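Local coordinates for iron uptake protein A2 (Synechocystis sp., PDB 2VOZ) that binds ferric iron in the periplasm, probably as a substrate-binding subunit of an ABC transporter that imports it, at residues B[42-45]-B[46-49]; B[61-64]-B[65-68]; B[134-137]-B[138-141]. One frame throughout, in Å; residues are numbered along the deposited sequence.

Interaction 1 of 3, residues B[42-45]-B[46-49]; sequences RHYN and TDDA
Arg42 and Asp47 meet side-on, the flat two-nitrogen edge of arginine matching the two oxygens of an aspartate: NE of Arg42 reaches OD2 of Asp47 at 2.8 Å in a nearly straight bond, and NH2 reaches OD1. Both carboxylate oxygens use their syn lone pairs, and the two planes lie only 22° apart, so the salt bridge is almost flat. CD2 of Tyr44 sits 3.5 Å above the centre of the Arg42 guanidinium plane. Asp47 OD2 also takes a weak bond from Tyr44 N and one from a water that bridges to Arg42 O.

With CG of His43 anti to its own backbone N (chi1 -176°), the imidazole is carried alongside the first helical residues, where NE2 gives a 2.7 Å hydrogen bond to OD1 of Asp48. That oxygen lies in the ring plane, whereas the ring stands on its syn side, 29° out of the carboxylate plane. His43 and Tyr44 belong to the iron site, which is empty in this apo structure, and this carboxylate is likely to polarise the imidazole.

The turn carries the chain from strand 35-40 into helix 48-54; Arg42 packs on Phe84 and Val86 of strand 82-86, and His43 on Leu59 of strand 56-61.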
loop_
_atom_site.group_PDB
_atom_site.type_symbol
_atom_site.label_atom_id
_atom_site.label_comp_id
_atom_site.label_asym_id
_atom_site.label_seq_id
_atom_site.Cartn_x
_atom_site.Cartn_y
_atom_site.Cartn_z
ATOM N N ARG B 42 12.550 -10.833 1.876
ATOM C CA ARG B 42 11.540 -11.037 0.845
ATOM C C ARG B 42 10.146 -10.778 1.392
ATOM O O ARG B 42 9.727 -11.381 2.392
ATOM C CB ARG B 42 11.600 -12.484 0.329
ATOM C CG ARG B 42 10.393 -12.844 -0.549
ATOM C CD ARG B 42 9.723 -14.122 -0.099
ATOM N NE ARG B 42 8.348 -14.207 -0.589
ATOM C CZ ARG B 42 8.004 -14.773 -1.747
ATOM N NH1 ARG B 42 8.947 -15.289 -2.550
ATOM N NH2 ARG B 42 6.721 -14.830 -2.098
ATOM N N HIS B 43 9.387 -9.934 0.717
ATOM C CA HIS B 43 7.974 -9.903 1.067
ATOM C C HIS B 43 7.164 -9.436 -0.099
ATOM O O HIS B 43 7.456 -8.437 -0.713
ATOM C CB HIS B 43 7.707 -8.967 2.228
ATOM C CG HIS B 43 6.276 -8.983 2.685
ATOM N ND1 HIS B 43 5.328 -8.113 2.187
ATOM C CD2 HIS B 43 5.634 -9.774 3.575
ATOM C CE1 HIS B 43 4.167 -8.360 2.769
ATOM N NE2 HIS B 43 4.326 -9.362 3.615
ATOM N N TYR B 44 6.157 -10.218 -0.400
ATOM C CA TYR B 44 5.179 -9.795 -1.333
ATOM C C TYR B 44 3.907 -9.757 -0.519
ATOM O O TYR B 44 3.614 -10.716 0.231
ATOM C CB TYR B 44 5.228 -10.741 -2.516
ATOM C CG TYR B 44 6.591 -10.571 -3.190
ATOM C CD1 TYR B 44 6.798 -9.575 -4.147
ATOM C CD2 TYR B 44 7.687 -11.346 -2.810
ATOM C CE1 TYR B 44 8.062 -9.387 -4.742
ATOM C CE2 TYR B 44 8.926 -11.164 -3.397
ATOM C CZ TYR B 44 9.102 -10.198 -4.362
ATOM O OH TYR B 44 10.355 -10.040 -4.928
ATOM N N ASN B 45 3.253 -8.582 -0.548
ATOM C CA ASN B 45 1.894 -8.383 0.008
ATOM C C ASN B 45 1.174 -9.684 -0.085
ATOM O O ASN B 45 0.413 -10.146 0.793
ATOM C CB ASN B 45 1.134 -7.353 -0.845
ATOM C CG ASN B 45 1.244 -5.980 -0.286
ATOM O OD1 ASN B 45 1.813 -5.786 0.809
ATOM N ND2 ASN B 45 0.703 -4.989 -1.014
ATOM N N THR B 46 1.472 -10.340 -1.179
ATOM C CA THR B 46 0.810 -11.591 -1.397
ATOM C C THR B 46 1.086 -12.702 -0.375
ATOM O O THR B 46 0.265 -13.567 -0.284
ATOM C CB THR B 46 0.933 -12.054 -2.905
ATOM O OG1 THR B 46 2.294 -12.221 -3.286
ATOM C CG2 THR B 46 0.233 -11.069 -3.867
ATOM N N ASP B 47 2.169 -12.640 0.442
ATOM C CA ASP B 47 2.556 -13.661 1.481
ATOM C C ASP B 47 1.804 -13.643 2.839
ATOM O O ASP B 47 1.824 -14.618 3.611
ATOM C CB ASP B 47 4.029 -13.439 1.901
ATOM C CG ASP B 47 5.020 -13.701 0.809
ATOM O OD1 ASP B 47 4.679 -14.374 -0.172
ATOM O OD2 ASP B 47 6.182 -13.235 0.959
ATOM N N ASP B 48 1.159 -12.540 3.174
ATOM C CA ASP B 48 0.543 -12.505 4.527
ATOM C C ASP B 48 -0.499 -13.597 4.801
ATOM O O ASP B 48 -0.574 -14.086 5.916
ATOM C CB ASP B 48 -0.041 -11.150 4.838
ATOM C CG ASP B 48 0.936 -10.033 4.555
ATOM O OD1 ASP B 48 2.140 -10.149 4.941
ATOM O OD2 ASP B 48 0.471 -9.059 3.929
ATOM N N ALA B 49 -1.292 -13.970 3.799
ATOM C CA ALA B 49 -2.254 -15.036 4.020
ATOM C C ALA B 49 -1.521 -16.389 4.124
ATOM O O ALA B 49 -1.963 -17.292 4.829
ATOM C CB ALA B 49 -3.311 -15.073 2.912
HETATM O O HOH W 1 7.487 -12.440 3.304
#

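Interaction 2 of 3, residues B[61-64]-B[65-68]; sequences EASA and EELI
Ser63 and Glu66 join their side chains across the first turn of helix 64-74, the hydroxyl OG of Ser63 donating to OE2 of Glu66 at 2.7 Å. In Ser63 the OG sits between the backbone N and the carbonyl carbon (chi1 69°), which turns it to the helix side. Glu66 keeps CG beside its backbone N and then runs extended (chi2 176°), laying its chain along the serine: CG of Glu66 passes 3.1 Å from Ser63 OG before the carboxylate accepts the hydrogen bond on the anti lone pair of OE2. A short polar serine suits this place, and glutamate has the length to come back to it. A water closes the arrangement, donating to Glu66 OE2 and accepting from Ser63 N.

The same carboxylate reaches a third copy of the protein, where OE1 forms a salt bridge with Arg210 and OE2 accepts from Asn204. Its negative charge near the helix start is likely to be favourable to the helix dipole.

On another side Leu67 brings its isobutyl group against the chain leading into the helix. CD2 of Leu67 lies 3.8 Å from Ala62 CB, while CD1 approaches the buried Ala62 O, which has no hydrogen-bonding partner; a methyl-sized residue at Ala62 leaves room for the leucine.

Regular helical bonds begin at once, Leu67 N to Ser63 O at 2.9 Å and Ile68 N to Ala64 O at 3.0 Å. Ser63 stands at the N-cap position, right before the helix, its OG tied to Glu66 three positions on, at the strand-to-helix junction after strand 56-61 in a periplasmic solute-binding protein.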
loop_
_atom_site.group_PDB
_atom_site.type_symbol
_atom_site.label_atom_id
_atom_site.label_comp_id
_atom_site.label_asym_id
_atom_site.label_seq_id
_atom_site.Cartn_x
_atom_site.Cartn_y
_atom_site.Cartn_z
ATOM N N GLU B 61 11.476 -7.060 8.516
ATOM C CA GLU B 61 11.885 -6.916 7.116
ATOM C C GLU B 61 12.971 -5.869 6.940
ATOM O O GLU B 61 12.918 -4.786 7.545
ATOM C CB GLU B 61 10.682 -6.503 6.269
ATOM C CG GLU B 61 9.555 -7.484 6.235
ATOM C CD GLU B 61 8.433 -6.936 5.384
ATOM O OE1 GLU B 61 8.613 -6.868 4.142
ATOM O OE2 GLU B 61 7.400 -6.524 5.965
ATOM N N ALA B 62 13.962 -6.189 6.113
ATOM C CA ALA B 62 15.018 -5.252 5.756
ATOM C C ALA B 62 15.801 -5.927 4.649
ATOM O O ALA B 62 15.583 -7.123 4.387
ATOM C CB ALA B 62 15.934 -4.937 6.954
ATOM N N SER B 63 16.733 -5.190 4.031
ATOM C CA SER B 63 17.581 -5.809 3.016
ATOM C C SER B 63 18.384 -6.957 3.632
ATOM O O SER B 63 18.655 -6.986 4.853
ATOM C CB SER B 63 18.514 -4.792 2.366
ATOM O OG SER B 63 19.492 -4.345 3.297
ATOM N N ALA B 64 18.798 -7.898 2.786
ATOM C CA ALA B 64 19.537 -9.066 3.295
ATOM C C ALA B 64 20.733 -8.702 4.185
ATOM O O ALA B 64 20.855 -9.225 5.288
ATOM C CB ALA B 64 19.971 -9.936 2.120
ATOM N N GLU B 65 21.615 -7.814 3.712
ATOM C CA GLU B 65 22.786 -7.466 4.480
ATOM C C GLU B 65 22.376 -6.835 5.796
ATOM O O GLU B 65 23.002 -7.079 6.808
ATOM C CB GLU B 65 23.686 -6.481 3.709
ATOM C CG GLU B 65 25.042 -6.332 4.298
ATOM C CD GLU B 65 25.817 -7.634 4.250
ATOM O OE1 GLU B 65 25.817 -8.304 3.177
ATOM O OE2 GLU B 65 26.388 -7.985 5.302
ATOM N N GLU B 66 21.353 -5.980 5.772
ATOM C CA GLU B 66 20.905 -5.351 7.027
ATOM C C GLU B 66 20.398 -6.362 8.054
ATOM O O GLU B 66 20.660 -6.205 9.254
ATOM C CB GLU B 66 19.814 -4.303 6.786
ATOM C CG GLU B 66 20.303 -3.047 6.020
ATOM C CD GLU B 66 19.118 -2.120 5.741
ATOM O OE1 GLU B 66 18.766 -1.342 6.659
ATOM O OE2 GLU B 66 18.538 -2.211 4.623
ATOM N N LEU B 67 19.639 -7.347 7.596
ATOM C CA LEU B 67 19.128 -8.372 8.507
ATOM C C LEU B 67 20.285 -9.157 9.088
ATOM O O LEU B 67 20.300 -9.465 10.289
ATOM C CB LEU B 67 18.188 -9.305 7.754
ATOM C CG LEU B 67 16.838 -8.718 7.373
ATOM C CD1 LEU B 67 16.114 -9.763 6.510
ATOM C CD2 LEU B 67 16.016 -8.372 8.629
ATOM N N ILE B 68 21.271 -9.492 8.263
ATOM C CA ILE B 68 22.407 -10.242 8.784
ATOM C C ILE B 68 23.079 -9.424 9.898
ATOM O O ILE B 68 23.405 -9.925 10.974
ATOM C CB ILE B 68 23.424 -10.596 7.644
ATOM C CG1 ILE B 68 22.753 -11.601 6.675
ATOM C CG2 ILE B 68 24.738 -11.129 8.250
ATOM C CD1 ILE B 68 23.534 -11.842 5.339
HETATM O O HOH W 2 15.911 -2.328 4.358
#

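Interaction 3 of 3, residues B[134-137]-B[138-141]; sequences YYSR and DRVN
Ser136 O closes an alpha-turn by accepting a 2.9 Å hydrogen bond from Val140 N, five residues spanning the turn with right-handed helical backbone at 137-139, and a weak second bond comes from Arg139 N. The turn leads the chain out of the mixed sheet of the solute-binding fold at the end of strand 124-136.

Ser136 is also the centre of the side-chain contact. With OG anti to the backbone N (chi1 174°), the hydroxyl points into the turn and accepts from Arg139 N at 3.1 Å, which makes this an ST motif: one small residue holds the turn through both its carbonyl and its side chain. The guanidinium of Arg139 folds back over it: the chain bends at chi3 (-62°), and Ser136 OG comes to lie 3.3 Å above the centre of one face. This is face contact, not a bond, because the N-H groups point along the plane; there NE pairs with Asp218 in a salt bridge, and NH1 bonds to the carbonyls of Gly217 and Ile212. With an alanine in place of Ser136, Arg139 N would probably be left without its side-chain acceptor and the guanidinium without the oxygen against its face.

Beyond the turn, Val140 provides the apolar half. Its branched side chain is buried beside Tyr135, CG1 of Val140 lying 3.9 Å from Tyr135 CB, and both rest on Leu145. A branched apolar residue suits this buried place beside the tyrosine's CB and ring. A water lies 2.7 Å from both Arg137 O and Val140 O.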
loop_
_atom_site.group_PDB
_atom_site.type_symbol
_atom_site.label_atom_id
_atom_site.label_comp_id
_atom_site.label_asym_id
_atom_site.label_seq_id
_atom_site.Cartn_x
_atom_site.Cartn_y
_atom_site.Cartn_z
ATOM N N TYR B 134 18.670 -12.860 -22.506
ATOM C CA TYR B 134 17.664 -12.100 -23.230
ATOM C C TYR B 134 18.304 -11.633 -24.517
ATOM O O TYR B 134 19.493 -11.303 -24.551
ATOM C CB TYR B 134 17.185 -10.909 -22.400
ATOM C CG TYR B 134 16.412 -11.408 -21.209
ATOM C CD1 TYR B 134 17.008 -11.501 -19.960
ATOM C CD2 TYR B 134 15.118 -11.882 -21.361
ATOM C CE1 TYR B 134 16.303 -11.978 -18.849
ATOM C CE2 TYR B 134 14.404 -12.366 -20.272
ATOM C CZ TYR B 134 15.007 -12.414 -19.022
ATOM O OH TYR B 134 14.274 -12.890 -17.961
ATOM N N TYR B 135 17.533 -11.598 -25.588
ATOM C CA TYR B 135 18.144 -11.205 -26.868
ATOM C C TYR B 135 17.204 -10.393 -27.715
ATOM O O TYR B 135 15.978 -10.553 -27.642
ATOM C CB TYR B 135 18.650 -12.432 -27.648
ATOM C CG TYR B 135 17.544 -13.359 -28.147
ATOM C CD1 TYR B 135 17.104 -14.444 -27.358
ATOM C CD2 TYR B 135 16.921 -13.124 -29.408
ATOM C CE1 TYR B 135 16.094 -15.315 -27.799
ATOM C CE2 TYR B 135 15.934 -14.006 -29.864
ATOM C CZ TYR B 135 15.516 -15.070 -29.054
ATOM O OH TYR B 135 14.487 -15.892 -29.501
ATOM N N SER B 136 17.800 -9.529 -28.531
ATOM C CA SER B 136 17.070 -8.705 -29.475
ATOM C C SER B 136 16.454 -9.602 -30.551
ATOM O O SER B 136 17.169 -10.269 -31.284
ATOM C CB SER B 136 18.061 -7.748 -30.174
ATOM O OG SER B 136 17.416 -7.021 -31.207
ATOM N N ARG B 137 15.146 -9.557 -30.682
ATOM C CA ARG B 137 14.455 -10.380 -31.683
ATOM C C ARG B 137 14.894 -9.967 -33.094
ATOM O O ARG B 137 15.087 -10.826 -33.948
ATOM C CB ARG B 137 12.965 -10.236 -31.511
ATOM C CG ARG B 137 12.499 -10.947 -30.280
ATOM C CD ARG B 137 10.977 -10.873 -30.055
ATOM N NE ARG B 137 10.217 -11.393 -31.189
ATOM C CZ ARG B 137 10.053 -12.684 -31.486
ATOM N NH1 ARG B 137 10.627 -13.641 -30.748
ATOM N NH2 ARG B 137 9.318 -13.025 -32.551
ATOM N N ASP B 138 15.115 -8.666 -33.300
ATOM C CA ASP B 138 15.471 -8.163 -34.616
ATOM C C ASP B 138 16.942 -8.402 -34.949
ATOM O O ASP B 138 17.290 -8.631 -36.123
ATOM C CB ASP B 138 15.143 -6.674 -34.714
ATOM C CG ASP B 138 13.648 -6.403 -34.784
ATOM O OD1 ASP B 138 13.272 -5.218 -34.727
ATOM O OD2 ASP B 138 12.838 -7.353 -34.889
ATOM N N ARG B 139 17.812 -8.380 -33.933
ATOM C CA ARG B 139 19.257 -8.383 -34.213
ATOM C C ARG B 139 20.030 -9.639 -33.867
ATOM O O ARG B 139 21.220 -9.752 -34.197
ATOM C CB ARG B 139 19.927 -7.177 -33.543
ATOM C CG ARG B 139 19.298 -5.826 -33.904
ATOM C CD ARG B 139 20.095 -4.680 -33.349
ATOM N NE ARG B 139 20.124 -4.734 -31.870
ATOM C CZ ARG B 139 19.156 -4.282 -31.075
ATOM N NH1 ARG B 139 19.304 -4.376 -29.740
ATOM N NH2 ARG B 139 18.055 -3.655 -31.569
ATOM N N VAL B 140 19.377 -10.554 -33.171
ATOM C CA VAL B 140 19.980 -11.814 -32.787
ATOM C C VAL B 140 19.135 -12.959 -33.214
ATOM O O VAL B 140 17.925 -12.971 -32.985
ATOM C CB VAL B 140 20.176 -11.911 -31.246
ATOM C CG1 VAL B 140 20.712 -13.294 -30.871
ATOM C CG2 VAL B 140 21.089 -10.790 -30.764
ATOM N N ASN B 141 19.805 -13.959 -33.793
ATOM C CA ASN B 141 19.205 -15.200 -34.161
ATOM C C ASN B 141 19.488 -16.155 -32.992
ATOM O O ASN B 141 20.666 -16.375 -32.692
ATOM C CB ASN B 141 19.905 -15.677 -35.436
ATOM C CG ASN B 141 19.367 -17.005 -35.937
ATOM O OD1 ASN B 141 18.793 -17.772 -35.190
ATOM N ND2 ASN B 141 19.570 -17.274 -37.230
HETATM O O HOH W 3 15.320 -13.531 -33.642
#

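In the fold
Interaction 1, interaction 2 and interaction 3 follow in series along the chain. The first two are neighbours, their centres 16 Å apart: each lies where a strand leads into a helix, after the parallel strands 35-40 and 56-61, and they touch where His43 CB packs on Glu61 OE1 at 3.0 Å. Interaction 1 holds His43 and Tyr44 of the iron site, and Glu61 at the head of interaction 2 touches His43. Interaction 3 is remote: its centre lies about 35 and 37 Å from theirs, on the opposite side of the chain's centre from interaction 2 and away from the annotated iron site. It ends strand 124-136, which belongs to the same mixed sheet as strands 35-40 and 56-61.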